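Local coordinates for tetrapyrrole methylase family protein (Chlorobaculum tepidum, PDB 3HH1) that is one domain of a probable RsmI-type methyltransferase, predicted to use S-adenosyl-L-methionine to 2'-O-methylate the ribose of a cytidine in 16S rRNA, at residues 32-43 and 80-88. Residues are numbered along the deposited sequence; the frame is centred on the assembly and turned at random.
Sequences AGAIACEDTRRT and SDVALVTDA
Ala36 pairs with Leu84, bonding to the residues before and after it: its N donates to Ala83 O (2.8 Å), and its O accepts from Val85 N almost head-on (C=O...N angle 175°). Ala83 N to Ala34 O (3.0 Å) continues the pairing of 34-37 with 82-87, adjacent inner strands of the parallel sheet in this alpha/beta domain of the tetrapyrrole methylase family. Toward the N-terminal end, Gly33 N meets Asp81 O from above the carbonyl plane, while Ser80 OG reaches the same oxygen from the opposite face.

Ala83 and Ile35 face helix 23-31, through Leu29; there Ile35 CG2 touches Val85 CG1 (3.9 Å) in one of two Val85 conformers. On the other face, where Leu75 of helix 65-77 packs, Ala36 CB meets Leu84 CD1.

Beyond the last strand bond, a water accepts weakly from Glu38 N and donates to Val85 O (2.8 Å), bridging the diverging chains. Asp39 N-caps helix 40-49: OD1 accepts from Arg42 N, and O from Thr43 N and OG1. Extended from CG to NE, Arg42 stacks its guanidinium on the Asp87 carboxylate, planes 2° apart, OD1 over its centre (2.9 Å from CZ). No N-H points at that oxygen, so this salt bridge rests on charge alone, whereas directional backbone bonds fix the strands' register.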
loop_
_atom_site.group_PDB
_atom_site.type_symbol
_atom_site.label_atom_id
_atom_site.label_comp_id
_atom_site.label_asym_id
_atom_site.label_seq_id
_atom_site.Cartn_x
_atom_site.Cartn_y
_atom_site.Cartn_z
ATOM N N ALA A 32 -0.859 -7.412 -19.485
ATOM C CA ALA A 32 0.375 -6.902 -18.902
ATOM C C ALA A 32 1.568 -7.595 -19.467
ATOM O O ALA A 32 1.499 -8.765 -19.793
ATOM C CB ALA A 32 0.347 -7.109 -17.347
ATOM N N GLY A 33 2.696 -6.893 -19.541
ATOM C CA GLY A 33 3.938 -7.526 -19.985
ATOM C C GLY A 33 4.391 -8.574 -18.982
ATOM O O GLY A 33 5.023 -9.567 -19.357
ATOM N N ALA A 34 4.083 -8.363 -17.707
ATOM C CA ALA A 34 4.414 -9.367 -16.664
ATOM C C ALA A 34 3.552 -9.042 -15.493
ATOM O O ALA A 34 3.076 -7.905 -15.361
ATOM C CB ALA A 34 5.901 -9.295 -16.239
ATOM N N ILE A 35 3.360 -10.027 -14.630
ATOM C CA ILE A 35 2.620 -9.811 -13.412
ATOM C C ILE A 35 3.568 -10.068 -12.265
ATOM O O ILE A 35 4.194 -11.126 -12.227
ATOM C CB ILE A 35 1.391 -10.724 -13.380
ATOM C CG1 ILE A 35 0.392 -10.277 -14.488
ATOM C CG2 ILE A 35 0.732 -10.731 -11.972
ATOM C CD1 ILE A 35 -0.895 -10.977 -14.505
ATOM N N ALA A 36 3.670 -9.119 -11.337
ATOM C CA ALA A 36 4.565 -9.252 -10.166
ATOM C C ALA A 36 3.697 -9.547 -8.981
ATOM O O ALA A 36 2.611 -8.947 -8.817
ATOM C CB ALA A 36 5.333 -7.962 -9.939
ATOM N N CYS A 37 4.125 -10.482 -8.142
ATOM C CA CYS A 37 3.270 -10.865 -7.058
ATOM C C CYS A 37 4.104 -11.436 -5.958
ATOM O O CYS A 37 5.191 -11.950 -6.197
ATOM C CB CYS A 37 2.230 -11.893 -7.518
ATOM S SG CYS A 37 2.978 -13.362 -8.278
ATOM N N GLU A 38 3.608 -11.316 -4.740
ATOM C CA GLU A 38 4.327 -11.873 -3.609
ATOM C C GLU A 38 3.812 -13.279 -3.302
ATOM O O GLU A 38 4.531 -14.109 -2.759
ATOM C CB GLU A 38 4.235 -10.905 -2.415
ATOM C CG GLU A 38 5.232 -11.162 -1.332
ATOM C CD GLU A 38 4.593 -11.719 -0.104
ATOM O OE1 GLU A 38 3.338 -11.655 -0.014
ATOM O OE2 GLU A 38 5.341 -12.213 0.770
ATOM N N ASP A 39 2.578 -13.554 -3.679
ATOM C CA ASP A 39 1.927 -14.831 -3.379
ATOM C C ASP A 39 1.642 -15.488 -4.731
ATOM O O ASP A 39 0.568 -15.304 -5.303
ATOM C CB ASP A 39 0.654 -14.544 -2.552
ATOM C CG ASP A 39 -0.042 -15.811 -2.033
ATOM O OD1 ASP A 39 0.190 -16.930 -2.563
ATOM O OD2 ASP A 39 -0.838 -15.664 -1.067
ATOM N N THR A 40 2.610 -16.232 -5.259
ATOM C CA THR A 40 2.470 -16.796 -6.592
ATOM C C THR A 40 1.321 -17.793 -6.700
ATOM O O THR A 40 0.645 -17.874 -7.720
ATOM C CB THR A 40 3.736 -17.520 -7.054
ATOM O OG1 THR A 40 4.895 -16.750 -6.694
ATOM C CG2 THR A 40 3.688 -17.704 -8.535
ATOM N N ARG A 41 1.121 -18.579 -5.653
ATOM C CA ARG A 41 0.062 -19.577 -5.667
ATOM C C ARG A 41 -1.322 -18.934 -5.790
ATOM O O ARG A 41 -2.127 -19.327 -6.619
ATOM C CB ARG A 41 0.151 -20.470 -4.416
ATOM C CG ARG A 41 -0.157 -21.911 -4.695
ATOM C CD ARG A 41 -0.004 -22.797 -3.439
ATOM N NE ARG A 41 1.402 -23.057 -3.092
ATOM C CZ ARG A 41 1.819 -23.686 -1.983
ATOM N NH1 ARG A 41 0.962 -24.123 -1.061
ATOM N NH2 ARG A 41 3.118 -23.856 -1.786
ATOM N N ARG A 42 -1.581 -17.925 -4.977
ATOM C CA ARG A 42 -2.835 -17.206 -5.026
ATOM C C ARG A 42 -2.991 -16.512 -6.400
ATOM O O ARG A 42 -4.085 -16.507 -7.013
ATOM C CB ARG A 42 -2.898 -16.214 -3.851
ATOM C CG ARG A 42 -4.054 -15.221 -3.928
ATOM C CD ARG A 42 -4.289 -14.496 -2.597
ATOM N NE ARG A 42 -5.126 -13.306 -2.799
ATOM C CZ ARG A 42 -5.580 -12.514 -1.823
ATOM N NH1 ARG A 42 -6.314 -11.446 -2.130
ATOM N NH2 ARG A 42 -5.307 -12.782 -0.552
ATOM N N THR A 43 -1.892 -15.969 -6.921
ATOM C CA THR A 43 -1.963 -15.265 -8.204
ATOM C C THR A 43 -2.262 -16.227 -9.367
ATOM O O THR A 43 -3.039 -15.907 -10.282
ATOM C CB THR A 43 -0.678 -14.450 -8.464
ATOM O OG1 THR A 43 -0.512 -13.545 -7.368
ATOM C CG2 THR A 43 -0.786 -13.624 -9.783
ATOM N N SER A 80 7.548 -1.747 -21.288
ATOM C CA SER A 80 6.496 -2.713 -21.055
ATOM C C SER A 80 5.774 -2.381 -19.756
ATOM O O SER A 80 6.426 -2.106 -18.743
ATOM C CB SER A 80 7.107 -4.094 -20.933
ATOM O OG SER A 80 6.129 -5.061 -20.689
ATOM N N ASP A 81 4.450 -2.423 -19.753
ATOM C CA ASP A 81 3.736 -2.364 -18.493
ATOM C C ASP A 81 3.944 -3.610 -17.656
ATOM O O ASP A 81 4.199 -4.700 -18.183
ATOM C CB ASP A 81 2.265 -2.151 -18.756
ATOM C CG ASP A 81 2.017 -0.954 -19.632
ATOM O OD1 ASP A 81 2.916 -0.060 -19.694
ATOM O OD2 ASP A 81 0.932 -0.905 -20.275
ATOM N N VAL A 82 3.817 -3.439 -16.356
ATOM C CA VAL A 82 3.853 -4.538 -15.403
ATOM C C VAL A 82 2.689 -4.343 -14.451
ATOM O O VAL A 82 2.414 -3.211 -14.095
ATOM C CB VAL A 82 5.187 -4.521 -14.610
ATOM C CG1 VAL A 82 5.181 -5.568 -13.492
ATOM C CG2 VAL A 82 6.373 -4.747 -15.550
ATOM N N ALA A 83 2.016 -5.433 -14.041
ATOM C CA ALA A 83 0.940 -5.340 -13.084
ATOM C C ALA A 83 1.423 -5.956 -11.781
ATOM O O ALA A 83 1.882 -7.075 -11.795
ATOM C CB ALA A 83 -0.325 -6.081 -13.589
ATOM N N LEU A 84 1.388 -5.194 -10.703
ATOM C CA LEU A 84 1.686 -5.718 -9.361
ATOM C C LEU A 84 0.334 -6.043 -8.709
ATOM O O LEU A 84 -0.518 -5.176 -8.580
ATOM C CB LEU A 84 2.439 -4.653 -8.546
ATOM C CG LEU A 84 2.672 -4.954 -7.066
ATOM C CD1 LEU A 84 3.430 -6.228 -6.902
ATOM C CD2 LEU A 84 3.449 -3.760 -6.504
ATOM N N VAL A 85 0.143 -7.303 -8.330
ATOM C CA VAL A 85 -1.067 -7.680 -7.657
ATOM C C VAL A 85 -0.821 -7.568 -6.162
ATOM O O VAL A 85 0.261 -7.856 -5.655
ATOM C CB VAL A 85 -1.549 -9.080 -8.052
ATOM C CG1 VAL A 85 -1.871 -9.106 -9.558
ATOM C CG2 VAL A 85 -0.523 -10.098 -7.708
ATOM N N THR A 86 -1.831 -7.086 -5.470
ATOM C CA THR A 86 -1.801 -7.019 -4.034
ATOM C C THR A 86 -3.143 -7.533 -3.589
ATOM O O THR A 86 -4.058 -7.676 -4.398
ATOM C CB THR A 86 -1.547 -5.580 -3.504
ATOM O OG1 THR A 86 -2.611 -4.707 -3.911
ATOM C CG2 THR A 86 -0.199 -5.038 -4.018
ATOM N N ASP A 87 -3.262 -7.857 -2.317
ATOM C CA ASP A 87 -4.582 -8.237 -1.757
ATOM C C ASP A 87 -5.466 -7.013 -1.552
ATOM O O ASP A 87 -4.997 -5.983 -1.054
ATOM C CB ASP A 87 -4.423 -8.939 -0.432
ATOM C CG ASP A 87 -3.526 -10.177 -0.508
ATOM O OD1 ASP A 87 -3.268 -10.694 -1.623
ATOM O OD2 ASP A 87 -3.095 -10.661 0.580
ATOM N N ALA A 88 -6.750 -7.139 -1.899
ATOM C CA ALA A 88 -7.722 -6.027 -1.823
ATOM C C ALA A 88 -7.963 -5.519 -0.403
ATOM O O ALA A 88 -8.192 -4.304 -0.186
ATOM C CB ALA A 88 -9.054 -6.478 -2.397
HETATM O O HOH W 1 2.368 -8.623 -4.015
HETATM O O HOH W 2 0.540 -11.104 -4.454
#